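Local coordinates for transcriptional regulatory protein RcsB (Salmonella typhimurium, PDB 5O8Y) that probably serves as the response regulator of the Rcs signalling system, binding regulatory DNA to control transcription of numerous genes, with or without its partner RcsA, at residues V6-D11 and V52-L57; E24-V29 and D115-L120; S82-T87 and D102-V107; M88-A93 and S135-K140; E157-F162 and S184-A189. All blocks are in the same frame, centred on the assembly; numbering follows the deposited sequence.

Contact 1: residues V6-D11 and V52-L57; sequences VIIADD and VLITDL. With SO4 (sulfate ion), chain R.
Ile7 and Ile54 stitch two parallel strands of the receiver domain together. Ile7 N donates to Val52 O, Ile7 O accepts from Ile54 N at 2.8 Å in an almost straight bond (177° at the hydrogen), and Ile54 O takes Ala9 N, so Ile7 and Ala9 carry the bonds of the ladder to 52-55. The ladder closes with Asp56 N on Ala9 O at 3.0 Å, a more bent bond whose donor is tilted from the carbonyl plane. Past it, three acids converge where the strands end. Asp56 OD1 lies 2.9 Å from Asp10 OD2, and Asp56 OD2 is equally close to Asp11 OD1. These are acceptor pairs, reconciled by partners around them: Lys109 makes salt bridges to Asp10 OD2 and Asp56 OD1, Ser58 OG bonds to Asp56 OD2, and His12 ND1 serves Asp10 OD1. Such an acidic cluster marks the phosphorylation site of CheY-like receivers, and Asp56 is the predicted phospho-acceptor. A sulfate sits beside it, much as a phosphoryl group might; Leu57 N, 3.0 Å from its O3, is one donor of several, with Ser58 OG, Lys109 NZ, Thr87 OG1 and Met88 N. Farther back, Val6 CG1 presses on Ile54 CD1 at 3.5 Å. Helix 112-124 covers that face through Leu120, helix 13-24 packs on Ile8, and strands 29-35 and 82-87 flank the pair.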
# COMPACT_ATOMS: atom_id res chain seq x y z
N VAL F 6 -13.45 -28.47 22.61
CA VAL F 6 -12.51 -28.54 21.50
C VAL F 6 -13.20 -29.18 20.29
O VAL F 6 -14.03 -30.08 20.43
CB VAL F 6 -11.24 -29.33 21.96
CG1 VAL F 6 -10.57 -30.11 20.85
CG2 VAL F 6 -10.24 -28.39 22.62
N ILE F 7 -12.86 -28.70 19.10
CA ILE F 7 -13.26 -29.33 17.84
C ILE F 7 -11.99 -29.86 17.18
O ILE F 7 -10.96 -29.18 17.21
CB ILE F 7 -13.94 -28.32 16.89
CG1 ILE F 7 -15.16 -27.68 17.55
CG2 ILE F 7 -14.36 -29.01 15.59
CD1 ILE F 7 -15.50 -26.32 16.99
N ILE F 8 -12.06 -31.05 16.58
CA ILE F 8 -10.91 -31.63 15.89
C ILE F 8 -11.24 -31.92 14.43
O ILE F 8 -12.36 -32.31 14.11
CB ILE F 8 -10.35 -32.90 16.60
CG1 ILE F 8 -11.41 -34.00 16.73
CG2 ILE F 8 -9.82 -32.54 17.98
CD1 ILE F 8 -10.88 -35.26 17.39
N ALA F 9 -10.27 -31.67 13.56
CA ALA F 9 -10.42 -31.90 12.13
C ALA F 9 -9.13 -32.48 11.55
O ALA F 9 -8.04 -31.92 11.73
CB ALA F 9 -10.80 -30.62 11.41
N ASP F 10 -9.26 -33.62 10.88
CA ASP F 10 -8.15 -34.28 10.20
C ASP F 10 -8.73 -35.15 9.09
O ASP F 10 -9.75 -35.80 9.30
CB ASP F 10 -7.34 -35.12 11.20
CG ASP F 10 -5.93 -35.41 10.71
OD1 ASP F 10 -5.77 -36.17 9.73
OD2 ASP F 10 -4.98 -34.87 11.31
N ASP F 11 -8.09 -35.16 7.92
CA ASP F 11 -8.59 -35.99 6.81
C ASP F 11 -8.21 -37.47 6.90
O ASP F 11 -8.73 -38.25 6.12
CB ASP F 11 -8.16 -35.43 5.45
CG ASP F 11 -6.74 -35.78 5.08
OD1 ASP F 11 -5.85 -35.62 5.94
OD2 ASP F 11 -6.52 -36.22 3.92
N VAL F 52 -12.28 -23.47 20.29
CA VAL F 52 -10.93 -23.99 20.08
C VAL F 52 -10.99 -25.06 19.00
O VAL F 52 -11.72 -26.04 19.14
CB VAL F 52 -10.34 -24.58 21.37
CG1 VAL F 52 -8.95 -25.15 21.13
CG2 VAL F 52 -10.30 -23.51 22.45
N LEU F 53 -10.24 -24.85 17.92
CA LEU F 53 -10.16 -25.79 16.80
C LEU F 53 -8.74 -26.33 16.69
O LEU F 53 -7.78 -25.55 16.65
CB LEU F 53 -10.54 -25.10 15.48
CG LEU F 53 -10.32 -25.89 14.18
CD1 LEU F 53 -11.23 -27.11 14.10
CD2 LEU F 53 -10.54 -24.99 12.98
N ILE F 54 -8.62 -27.66 16.64
CA ILE F 54 -7.36 -28.35 16.36
C ILE F 54 -7.53 -28.97 14.98
O ILE F 54 -8.43 -29.80 14.77
CB ILE F 54 -7.04 -29.44 17.41
CG1 ILE F 54 -6.92 -28.83 18.81
CG2 ILE F 54 -5.75 -30.18 17.05
CD1 ILE F 54 -7.20 -29.80 19.94
N THR F 55 -6.70 -28.57 14.03
CA THR F 55 -6.94 -28.90 12.64
C THR F 55 -5.68 -29.24 11.85
O THR F 55 -4.59 -28.76 12.13
CB THR F 55 -7.73 -27.78 11.91
OG1 THR F 55 -8.08 -28.21 10.58
CG2 THR F 55 -6.92 -26.48 11.80
N ASP F 56 -5.93 -30.02 10.81
CA ASP F 56 -4.98 -30.49 9.81
C ASP F 56 -4.75 -29.41 8.75
O ASP F 56 -5.54 -28.48 8.64
CB ASP F 56 -5.64 -31.69 9.09
CG ASP F 56 -4.68 -32.77 8.72
OD1 ASP F 56 -3.71 -32.98 9.47
OD2 ASP F 56 -4.91 -33.44 7.69
N LEU F 57 -3.72 -29.60 7.93
CA LEU F 57 -3.52 -28.79 6.72
C LEU F 57 -4.08 -29.43 5.44
O LEU F 57 -4.49 -28.71 4.55
CB LEU F 57 -2.03 -28.48 6.50
CG LEU F 57 -1.37 -27.41 7.37
CD1 LEU F 57 0.10 -27.29 7.00
CD2 LEU F 57 -2.06 -26.06 7.20
S SO4 R . -1.18 -33.03 7.51
O1 SO4 R . -1.48 -34.02 8.56
O2 SO4 R . -1.94 -33.38 6.31
O3 SO4 R . -1.52 -31.65 7.95
O4 SO4 R . 0.26 -33.11 7.21

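Contact 2: residues E24-V29 and D115-L120; sequences EQIEWV and DLPKAL
In Ile26, CG1 points opposite the carbonyl carbon (chi1 -57°) and chi2 of 162° extends CD1 to Pro117, while Trp28 takes the rarer position with CG between backbone N and carbonyl (chi1 57°), which swings its indole toward Leu120. Both residues belong to a type I beta turn, Ile26 to Val29, that joins helix 13-24 to strand 29-35 of the receiver's alpha/beta fold; the partner is helix 112-124. Ile26 CD1 meets the ring of Pro117 at CG, 3.7 Å away, the two side chains crossing at about a right angle. Ile26 CG2 and Val29 CG2 lie against one face of the indole, both offset toward its rim, so the turn's own residues brace the ring. Deeper in, Val29 CG2 touches Leu120 CD1, and Leu120 continues onto Val6 and Val52 of the sheet. At the outer rim of the indole, Trp28 CH2 approaches Leu120 CB obliquely at 3.9 Å, and Pro117 O stands at the ring edge, near its plane, 4.0 Å from the same CH2.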
# COMPACT_ATOMS: atom_id res chain seq x y z
N GLU F 24 -9.68 -37.51 25.26
CA GLU F 24 -10.62 -38.08 26.24
C GLU F 24 -9.95 -38.60 27.53
O GLU F 24 -10.61 -38.68 28.56
CB GLU F 24 -11.46 -39.19 25.60
CG GLU F 24 -12.55 -38.66 24.67
CD GLU F 24 -13.31 -39.75 23.94
OE1 GLU F 24 -12.93 -40.94 24.02
OE2 GLU F 24 -14.31 -39.41 23.27
N GLN F 25 -8.66 -38.95 27.47
CA GLN F 25 -7.88 -39.28 28.68
C GLN F 25 -7.47 -38.05 29.51
O GLN F 25 -7.04 -38.20 30.65
CB GLN F 25 -6.63 -40.09 28.32
CG GLN F 25 -6.90 -41.44 27.66
CD GLN F 25 -7.74 -42.38 28.52
OE1 GLN F 25 -7.57 -42.46 29.74
NE2 GLN F 25 -8.65 -43.11 27.88
N ILE F 26 -7.56 -36.85 28.93
CA ILE F 26 -7.38 -35.59 29.67
C ILE F 26 -8.75 -35.10 30.15
O ILE F 26 -9.61 -34.74 29.33
CB ILE F 26 -6.69 -34.51 28.81
CG1 ILE F 26 -5.34 -35.02 28.29
CG2 ILE F 26 -6.50 -33.22 29.60
CD1 ILE F 26 -4.79 -34.24 27.10
N GLU F 27 -8.93 -35.09 31.47
CA GLU F 27 -10.24 -34.82 32.10
C GLU F 27 -10.78 -33.39 31.95
O GLU F 27 -11.98 -33.18 32.01
CB GLU F 27 -10.21 -35.24 33.59
CG GLU F 27 -9.20 -34.50 34.48
CD GLU F 27 -8.89 -35.22 35.79
OE1 GLU F 27 -8.96 -36.47 35.85
OE2 GLU F 27 -8.54 -34.52 36.77
N TRP F 28 -9.88 -32.42 31.72
CA TRP F 28 -10.26 -31.01 31.51
C TRP F 28 -10.44 -30.61 30.02
O TRP F 28 -10.72 -29.44 29.74
CB TRP F 28 -9.26 -30.07 32.20
CG TRP F 28 -7.82 -30.24 31.79
CD1 TRP F 28 -6.91 -31.09 32.35
CD2 TRP F 28 -7.14 -29.55 30.74
NE1 TRP F 28 -5.69 -30.97 31.71
CE2 TRP F 28 -5.81 -30.03 30.72
CE3 TRP F 28 -7.51 -28.57 29.81
CZ2 TRP F 28 -4.85 -29.57 29.80
CZ3 TRP F 28 -6.56 -28.11 28.90
CH2 TRP F 28 -5.24 -28.61 28.90
N VAL F 29 -10.28 -31.55 29.09
CA VAL F 29 -10.55 -31.32 27.66
C VAL F 29 -11.71 -32.21 27.22
O VAL F 29 -11.73 -33.40 27.52
CB VAL F 29 -9.31 -31.62 26.80
CG1 VAL F 29 -9.62 -31.45 25.31
CG2 VAL F 29 -8.15 -30.72 27.20
N ASP F 115 3.01 -32.47 23.32
CA ASP F 115 2.89 -31.07 22.88
C ASP F 115 1.45 -30.59 22.67
O ASP F 115 1.17 -29.42 22.90
CB ASP F 115 3.73 -30.80 21.63
CG ASP F 115 5.23 -30.72 21.93
OD1 ASP F 115 5.62 -30.66 23.12
OD2 ASP F 115 6.02 -30.70 20.96
N LEU F 116 0.55 -31.48 22.25
CA LEU F 116 -0.85 -31.08 22.07
C LEU F 116 -1.54 -30.68 23.40
O LEU F 116 -2.25 -29.68 23.42
CB LEU F 116 -1.67 -32.14 21.29
CG LEU F 116 -3.11 -31.77 20.95
CD1 LEU F 116 -3.18 -30.42 20.24
CD2 LEU F 116 -3.76 -32.84 20.09
N PRO F 117 -1.32 -31.43 24.50
CA PRO F 117 -1.78 -30.95 25.81
C PRO F 117 -1.13 -29.64 26.28
O PRO F 117 -1.82 -28.81 26.87
CB PRO F 117 -1.42 -32.10 26.76
CG PRO F 117 -1.45 -33.30 25.90
CD PRO F 117 -0.96 -32.86 24.55
N LYS F 118 0.17 -29.48 26.03
CA LYS F 118 0.90 -28.24 26.35
C LYS F 118 0.39 -27.04 25.56
O LYS F 118 0.36 -25.92 26.09
CB LYS F 118 2.41 -28.40 26.11
CG LYS F 118 3.14 -29.21 27.17
CD LYS F 118 4.41 -29.86 26.64
CE LYS F 118 5.53 -28.86 26.36
NZ LYS F 118 6.64 -28.99 27.35
N ALA F 119 0.03 -27.26 24.30
CA ALA F 119 -0.54 -26.20 23.46
C ALA F 119 -1.88 -25.73 24.03
O ALA F 119 -2.13 -24.52 24.10
CB ALA F 119 -0.72 -26.67 22.03
N LEU F 120 -2.72 -26.68 24.43
CA LEU F 120 -4.02 -26.38 25.03
C LEU F 120 -3.91 -25.68 26.39
O LEU F 120 -4.73 -24.82 26.71
CB LEU F 120 -4.88 -27.65 25.14
CG LEU F 120 -5.35 -28.29 23.82
CD1 LEU F 120 -5.91 -29.68 24.06
CD2 LEU F 120 -6.38 -27.44 23.11

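Contact 3: residues S82-T87 and D102-V107; sequences SIIVLT and DIEGIV. With SO4 (sulfate ion), chain R.
Val85 sets its CG2 against Ile103 CD1 at 3.5 Å, tighter than usual for two carbons, and the two side chains cross at about a right angle. The reach comes from Ile103, whose CG1 stands between its backbone N and carbonyl carbon (chi1 55°) and sends CD1 along the strand toward Val85. Its other branch, CG2, rests near Ile83 CB. On the face carrying Ile84 and Val107, Ile84 CG2 touches Val107 CG2 at 3.8 Å and Leu86 CD1 leans on Val107 CG1 at 3.6 Å. There Ile84 CG1 also runs alongside Glu104 CG, the two chains pointing the same way. Between the faces runs a parallel backbone ladder: Val85 N gives to Gly105 O, Val107 N to Val85 O at 2.8 Å, and Thr87 N to Val107 O. Before it, Glu104 N reaches Ile83 O by a weak bond only. Gly105, with phi 164°, takes a backbone shape in which a CB would collide with the preceding carbonyl oxygen. Helix 92-99 covers the Val85 face through Val98, and helix 112-124 the opposite one through Ala119 and Leu120. At the strand end Thr87 OG1 donates to sulfate O3 at 2.8 Å. This is a beta-alpha-beta crossover at the edge of a CheY-like receiver sheet, its first strand ending in Thr87, which probably corresponds to the conserved Ser/Thr of receiver active sites.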
# COMPACT_ATOMS: atom_id res chain seq x y z
N SER F 82 -9.95 -19.86 18.50
CA SER F 82 -8.53 -20.16 18.66
C SER F 82 -8.19 -21.40 17.82
O SER F 82 -8.92 -22.40 17.84
CB SER F 82 -8.18 -20.35 20.13
OG SER F 82 -8.30 -19.11 20.82
N ILE F 83 -7.09 -21.33 17.07
CA ILE F 83 -6.72 -22.36 16.12
C ILE F 83 -5.33 -22.91 16.45
O ILE F 83 -4.36 -22.15 16.55
CB ILE F 83 -6.71 -21.84 14.68
CG1 ILE F 83 -8.07 -21.22 14.33
CG2 ILE F 83 -6.38 -22.96 13.70
CD1 ILE F 83 -8.11 -20.47 13.02
N ILE F 84 -5.26 -24.24 16.61
CA ILE F 84 -3.99 -24.96 16.70
C ILE F 84 -3.87 -25.79 15.43
O ILE F 84 -4.76 -26.58 15.12
CB ILE F 84 -3.93 -25.86 17.95
CG1 ILE F 84 -3.91 -25.01 19.24
CG2 ILE F 84 -2.69 -26.75 17.93
CD1 ILE F 84 -4.50 -25.71 20.44
N VAL F 85 -2.80 -25.59 14.67
CA VAL F 85 -2.54 -26.39 13.48
C VAL F 85 -1.71 -27.61 13.89
O VAL F 85 -0.59 -27.47 14.38
CB VAL F 85 -1.86 -25.57 12.36
CG1 VAL F 85 -1.44 -26.47 11.20
CG2 VAL F 85 -2.81 -24.50 11.85
N LEU F 86 -2.29 -28.79 13.69
CA LEU F 86 -1.66 -30.07 13.99
C LEU F 86 -1.32 -30.74 12.67
O LEU F 86 -2.22 -31.20 11.98
CB LEU F 86 -2.63 -30.93 14.79
CG LEU F 86 -2.17 -32.33 15.20
CD1 LEU F 86 -1.00 -32.24 16.17
CD2 LEU F 86 -3.33 -33.10 15.82
N THR F 87 -0.04 -30.81 12.33
CA THR F 87 0.39 -31.25 10.99
C THR F 87 1.61 -32.16 10.98
O THR F 87 2.42 -32.15 11.91
CB THR F 87 0.67 -30.03 10.08
OG1 THR F 87 0.90 -30.47 8.73
CG2 THR F 87 1.87 -29.23 10.58
N ASP F 102 -1.05 -15.69 12.58
CA ASP F 102 -1.34 -15.21 13.94
C ASP F 102 -2.40 -16.11 14.59
O ASP F 102 -3.50 -15.67 14.96
CB ASP F 102 -1.72 -13.71 13.94
CG ASP F 102 -1.74 -13.08 15.34
OD1 ASP F 102 -1.08 -13.60 16.27
OD2 ASP F 102 -2.41 -12.04 15.50
N ILE F 103 -2.05 -17.39 14.70
CA ILE F 103 -2.89 -18.41 15.35
C ILE F 103 -2.29 -18.76 16.73
O ILE F 103 -1.25 -18.22 17.10
CB ILE F 103 -3.05 -19.69 14.47
CG1 ILE F 103 -1.69 -20.27 14.06
CG2 ILE F 103 -3.88 -19.38 13.24
CD1 ILE F 103 -1.77 -21.71 13.60
N GLU F 104 -2.97 -19.63 17.48
CA GLU F 104 -2.49 -20.07 18.80
C GLU F 104 -1.15 -20.79 18.71
O GLU F 104 -0.27 -20.57 19.55
CB GLU F 104 -3.54 -20.94 19.51
CG GLU F 104 -3.05 -21.76 20.71
CD GLU F 104 -2.35 -20.95 21.78
OE1 GLU F 104 -2.67 -19.75 21.94
OE2 GLU F 104 -1.48 -21.52 22.48
N GLY F 105 -0.98 -21.65 17.70
CA GLY F 105 0.29 -22.33 17.49
C GLY F 105 0.24 -23.52 16.57
O GLY F 105 -0.82 -23.93 16.12
N ILE F 106 1.43 -24.05 16.28
CA ILE F 106 1.60 -25.29 15.53
C ILE F 106 2.05 -26.40 16.48
O ILE F 106 2.90 -26.16 17.34
CB ILE F 106 2.65 -25.14 14.40
CG1 ILE F 106 2.20 -24.09 13.40
CG2 ILE F 106 2.89 -26.47 13.70
CD1 ILE F 106 3.26 -23.70 12.39
N VAL F 107 1.48 -27.59 16.31
CA VAL F 107 1.99 -28.82 16.92
C VAL F 107 2.37 -29.77 15.79
O VAL F 107 1.56 -30.03 14.90
CB VAL F 107 0.94 -29.50 17.82
CG1 VAL F 107 1.48 -30.81 18.40
CG2 VAL F 107 0.50 -28.56 18.94
S SO4 R . -1.18 -33.03 7.51
O1 SO4 R . -1.48 -34.02 8.56
O2 SO4 R . -1.94 -33.38 6.31
O3 SO4 R . -1.52 -31.65 7.95
O4 SO4 R . 0.26 -33.11 7.21

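Contact 4: residues M88-A93 and S135-K140; sequences MNNNPA and SRLLEK. With SO4 (sulfate ion), chain R.
Pro92 lies against helix 132-139, its ring carbons CB and CG both 3.4 Å from Leu137 O. Beside it the isobutyl group of Leu137 straddles the carbonyl of Asn90: CD2 is 3.6 Å from Asn90 O and CD1 3.7 Å from it. With its CG turned opposite the carbonyl carbon (chi1 -73°), Leu137 reaches this carbonyl and also touches Leu95 and Leu108. Leu138 supplements the contact through CD1, which approaches Pro92 O at 4.2 Å. What positions these groups is the loop itself. Asn89 OD1 accepts from Asn91 N at 3.0 Å, in the plane of its amide, an Asx turn that shapes the chain just before helix 92-99. The amide oxygen of Asn90 is held by Gln110 NE2. Farther out, Met88 N donates to sulfate O4 at 3.1 Å, which ties the loop to the predicted phosphorylation pocket, while Leu167 of the second subunit packs on Met88 and Asn89. The contact therefore joins helix 132-139, which lies between helix 112-124 and helix 153-164 in the chain, to the loop leading from the last residues of strand 82-87 into helix 92-99 of a CheY-like receiver domain.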
# COMPACT_ATOMS: atom_id res chain seq x y z
N MET F 88 1.73 -32.94 9.91
CA MET F 88 2.93 -33.71 9.60
C MET F 88 3.94 -32.91 8.78
O MET F 88 5.10 -33.32 8.69
CB MET F 88 2.59 -34.99 8.80
CG MET F 88 2.58 -36.27 9.62
SD MET F 88 2.47 -37.71 8.54
CE MET F 88 0.90 -37.41 7.72
N ASN F 89 3.52 -31.80 8.18
CA ASN F 89 4.40 -31.02 7.30
C ASN F 89 5.54 -30.40 8.11
O ASN F 89 5.30 -29.62 9.03
CB ASN F 89 3.62 -29.93 6.56
CG ASN F 89 4.29 -29.51 5.28
OD1 ASN F 89 5.51 -29.25 5.23
ND2 ASN F 89 3.50 -29.42 4.22
N ASN F 90 6.77 -30.77 7.77
CA ASN F 90 7.97 -30.28 8.46
C ASN F 90 8.75 -29.24 7.64
O ASN F 90 9.85 -28.84 8.03
CB ASN F 90 8.88 -31.47 8.81
CG ASN F 90 8.27 -32.37 9.88
OD1 ASN F 90 8.35 -32.07 11.07
ND2 ASN F 90 7.69 -33.48 9.46
N ASN F 91 8.18 -28.77 6.53
CA ASN F 91 8.86 -27.83 5.65
C ASN F 91 8.86 -26.43 6.29
O ASN F 91 7.79 -25.87 6.52
CB ASN F 91 8.22 -27.80 4.26
CG ASN F 91 9.20 -27.43 3.16
OD1 ASN F 91 9.95 -26.45 3.27
ND2 ASN F 91 9.22 -28.23 2.11
N PRO F 92 10.06 -25.87 6.60
CA PRO F 92 10.14 -24.60 7.34
C PRO F 92 9.34 -23.44 6.75
O PRO F 92 8.73 -22.68 7.50
CB PRO F 92 11.63 -24.27 7.32
CG PRO F 92 12.29 -25.59 7.20
CD PRO F 92 11.41 -26.39 6.30
N ALA F 93 9.32 -23.31 5.42
CA ALA F 93 8.59 -22.24 4.76
C ALA F 93 7.07 -22.38 4.94
O ALA F 93 6.36 -21.38 5.06
CB ALA F 93 8.96 -22.16 3.28
N SER F 135 10.69 -24.30 16.43
CA SER F 135 11.74 -23.28 16.52
C SER F 135 13.03 -23.70 15.79
O SER F 135 13.65 -22.88 15.12
CB SER F 135 12.03 -22.96 17.98
N ARG F 136 13.40 -24.98 15.92
CA ARG F 136 14.61 -25.51 15.27
C ARG F 136 14.49 -25.66 13.75
O ARG F 136 15.49 -25.49 13.03
CB ARG F 136 15.03 -26.85 15.90
CG ARG F 136 15.42 -26.76 17.37
CD ARG F 136 16.73 -26.00 17.60
NE ARG F 136 16.98 -25.78 19.02
CZ ARG F 136 18.03 -25.13 19.52
NH1 ARG F 136 18.15 -24.99 20.84
NH2 ARG F 136 18.97 -24.62 18.72
N LEU F 137 13.30 -25.98 13.25
CA LEU F 137 13.05 -26.00 11.80
C LEU F 137 13.10 -24.59 11.19
O LEU F 137 13.63 -24.39 10.10
CB LEU F 137 11.72 -26.69 11.46
CG LEU F 137 11.76 -28.21 11.63
CD1 LEU F 137 10.35 -28.79 11.74
CD2 LEU F 137 12.52 -28.88 10.49
N LEU F 138 12.56 -23.61 11.92
CA LEU F 138 12.69 -22.19 11.55
C LEU F 138 14.16 -21.71 11.47
O LEU F 138 14.48 -20.80 10.69
CB LEU F 138 11.90 -21.30 12.51
CG LEU F 138 10.41 -21.03 12.21
CD1 LEU F 138 9.69 -22.22 11.59
CD2 LEU F 138 9.69 -20.57 13.47
N GLU F 139 15.05 -22.32 12.27
CA GLU F 139 16.49 -22.04 12.21
C GLU F 139 17.15 -22.52 10.90
O GLU F 139 18.18 -21.97 10.50
CB GLU F 139 17.22 -22.63 13.42
N LYS F 140 16.57 -23.52 10.23
CA LYS F 140 17.05 -23.97 8.91
C LYS F 140 16.74 -22.99 7.75
O LYS F 140 17.24 -23.19 6.64
CB LYS F 140 16.53 -25.38 8.57
CG LYS F 140 17.13 -26.48 9.43
CD LYS F 140 16.62 -27.86 9.04
CE LYS F 140 17.09 -28.93 10.03
NZ LYS F 140 16.42 -30.25 9.82
S SO4 R . -1.18 -33.03 7.51
O1 SO4 R . -1.48 -34.02 8.56
O2 SO4 R . -1.94 -33.38 6.31
O3 SO4 R . -1.52 -31.65 7.95
O4 SO4 R . 0.26 -33.11 7.21

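Contact 5: residues E157-F162 and S184-A189; sequences EVLRLF and SQKKSA
Lys186 lies over one face of the Phe162 ring in the luxR-type helix-turn-helix domain, where segments 157-162 and 184-189 of helices 153-164 and 179-193 cross at 93°. Lys186 CE stands over the centre of the phenyl ring, 3.9 Å from Phe162 CE1, and its chain, extended as far as CE and bent at the last torsion, brings NZ on to 3.7 Å from Phe162 CZ. The ammonium is thus off-centre, a cation-pi contact coupled to a CH-pi one, and its charge is met by a salt bridge from NZ to Asp198. The rest of the close packing is aliphatic. Leu159 CG seats on Ala189 CB at 3.9 Å, Leu201 of helix 198-205 also touches Leu159, and Val158 CG1 meets Lys186 CB. Toward the outside the contact thins: the more exposed Gln185 has its only touch on 157-162 through OE1, on Val158 CG2 at 3.7 Å, the chains crossing at about a right angle. The exposed residues of 184-189 include Ser184 and Lys187, on a helix part of which lies in the predicted DNA-binding element. On the far side of helix 153-164, Arg160 grips Glu157 side-on and also meets Asp66 of the second subunit: Arg160 NE binds Glu157 OE1 at 3.0 Å and Arg160 NH2 binds Glu157 OE2 at 2.9 Å, each oxygen met from above the carboxylate plane.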
# COMPACT_ATOMS: atom_id res chain seq x y z
N GLU F 157 27.09 -8.75 -2.65
CA GLU F 157 27.43 -7.63 -3.52
C GLU F 157 27.42 -8.03 -4.99
O GLU F 157 26.91 -7.28 -5.83
CB GLU F 157 28.80 -7.03 -3.12
CG GLU F 157 29.19 -5.73 -3.82
CD GLU F 157 28.25 -4.55 -3.52
OE1 GLU F 157 27.28 -4.69 -2.74
OE2 GLU F 157 28.49 -3.46 -4.09
N VAL F 158 27.93 -9.22 -5.29
CA VAL F 158 27.87 -9.76 -6.65
C VAL F 158 26.41 -9.90 -7.09
O VAL F 158 26.06 -9.50 -8.19
CB VAL F 158 28.61 -11.11 -6.78
CG1 VAL F 158 28.36 -11.76 -8.14
CG2 VAL F 158 30.11 -10.93 -6.57
N LEU F 159 25.58 -10.48 -6.23
CA LEU F 159 24.16 -10.64 -6.55
C LEU F 159 23.45 -9.30 -6.65
O LEU F 159 22.61 -9.12 -7.54
CB LEU F 159 23.44 -11.52 -5.52
CG LEU F 159 23.75 -13.02 -5.50
CD1 LEU F 159 22.64 -13.74 -4.76
CD2 LEU F 159 23.91 -13.63 -6.88
N ARG F 160 23.79 -8.36 -5.77
CA ARG F 160 23.19 -7.03 -5.81
C ARG F 160 23.42 -6.38 -7.17
O ARG F 160 22.47 -5.93 -7.82
CB ARG F 160 23.72 -6.13 -4.69
CG ARG F 160 22.92 -4.85 -4.49
CD ARG F 160 23.57 -3.90 -3.51
NE ARG F 160 24.86 -3.39 -4.00
CZ ARG F 160 25.01 -2.48 -4.96
NH1 ARG F 160 23.97 -1.93 -5.58
NH2 ARG F 160 26.24 -2.11 -5.32
N LEU F 161 24.68 -6.36 -7.62
CA LEU F 161 25.04 -5.76 -8.91
C LEU F 161 24.40 -6.51 -10.07
O LEU F 161 23.96 -5.89 -11.04
CB LEU F 161 26.56 -5.69 -9.09
CG LEU F 161 27.30 -4.70 -8.20
CD1 LEU F 161 28.80 -4.89 -8.36
CD2 LEU F 161 26.91 -3.26 -8.52
N PHE F 162 24.33 -7.84 -9.98
CA PHE F 162 23.62 -8.64 -10.99
C PHE F 162 22.14 -8.24 -11.10
O PHE F 162 21.62 -8.09 -12.20
CB PHE F 162 23.75 -10.14 -10.73
CG PHE F 162 23.45 -10.98 -11.93
CD1 PHE F 162 24.35 -11.04 -12.99
CD2 PHE F 162 22.25 -11.69 -12.03
CE1 PHE F 162 24.07 -11.78 -14.12
CE2 PHE F 162 21.97 -12.45 -13.16
CZ PHE F 162 22.88 -12.49 -14.21
N SER F 184 32.77 -17.59 -9.86
CA SER F 184 32.83 -18.54 -8.75
C SER F 184 31.97 -18.10 -7.55
O SER F 184 31.29 -18.93 -6.94
CB SER F 184 34.28 -18.74 -8.31
OG SER F 184 34.36 -19.53 -7.15
N GLN F 185 32.03 -16.81 -7.20
CA GLN F 185 31.23 -16.24 -6.10
C GLN F 185 29.73 -16.23 -6.41
O GLN F 185 28.90 -16.35 -5.51
CB GLN F 185 31.70 -14.82 -5.78
CG GLN F 185 33.09 -14.75 -5.15
CD GLN F 185 33.65 -13.34 -5.06
OE1 GLN F 185 33.35 -12.47 -5.88
NE2 GLN F 185 34.49 -13.11 -4.06
N LYS F 186 29.40 -16.07 -7.69
CA LYS F 186 28.03 -16.12 -8.15
C LYS F 186 27.48 -17.55 -8.08
O LYS F 186 26.38 -17.76 -7.57
CB LYS F 186 27.95 -15.60 -9.58
CG LYS F 186 26.53 -15.33 -10.05
CD LYS F 186 26.47 -15.28 -11.56
CE LYS F 186 25.07 -14.95 -12.05
NZ LYS F 186 24.81 -15.59 -13.36
N LYS F 187 28.25 -18.51 -8.58
CA LYS F 187 27.86 -19.93 -8.58
C LYS F 187 27.61 -20.43 -7.16
O LYS F 187 26.59 -21.07 -6.89
CB LYS F 187 28.93 -20.79 -9.27
CG LYS F 187 28.48 -22.22 -9.56
CD LYS F 187 29.55 -23.01 -10.29
CE LYS F 187 29.08 -24.43 -10.61
NZ LYS F 187 30.19 -25.30 -11.10
N SER F 188 28.53 -20.12 -6.26
CA SER F 188 28.36 -20.37 -4.83
C SER F 188 27.08 -19.73 -4.24
O SER F 188 26.40 -20.35 -3.42
CB SER F 188 29.58 -19.85 -4.06
OG SER F 188 29.41 -20.01 -2.66
N ALA F 189 26.79 -18.49 -4.64
CA ALA F 189 25.61 -17.78 -4.17
C ALA F 189 24.33 -18.43 -4.67
O ALA F 189 23.38 -18.59 -3.91
CB ALA F 189 25.66 -16.32 -4.57

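Contacts 1 and 3 are the buried core of the receiver, parallel ladders sharing one sheet, where strands 52-55 and 82-87 are neighbours; backbone bonds do the joining and charge gathers only at the strand ends. Contact 2 laps over that sheet, its helix resting through Leu120 on strands of both, and is apolar apart from a carbonyl at the indole edge. Contact 4 lies at the surface and mixes carbonyls with leucine and proline, yet it shares the sulfate with contacts 1 and 3. Contact 5 stands apart, its centre about 45 Å from that of contact 1, in the DNA-binding domain: a buried helix crossing whose lysine lies over an aromatic face. Contacts 1, 4 and 5 all touch the second subunit.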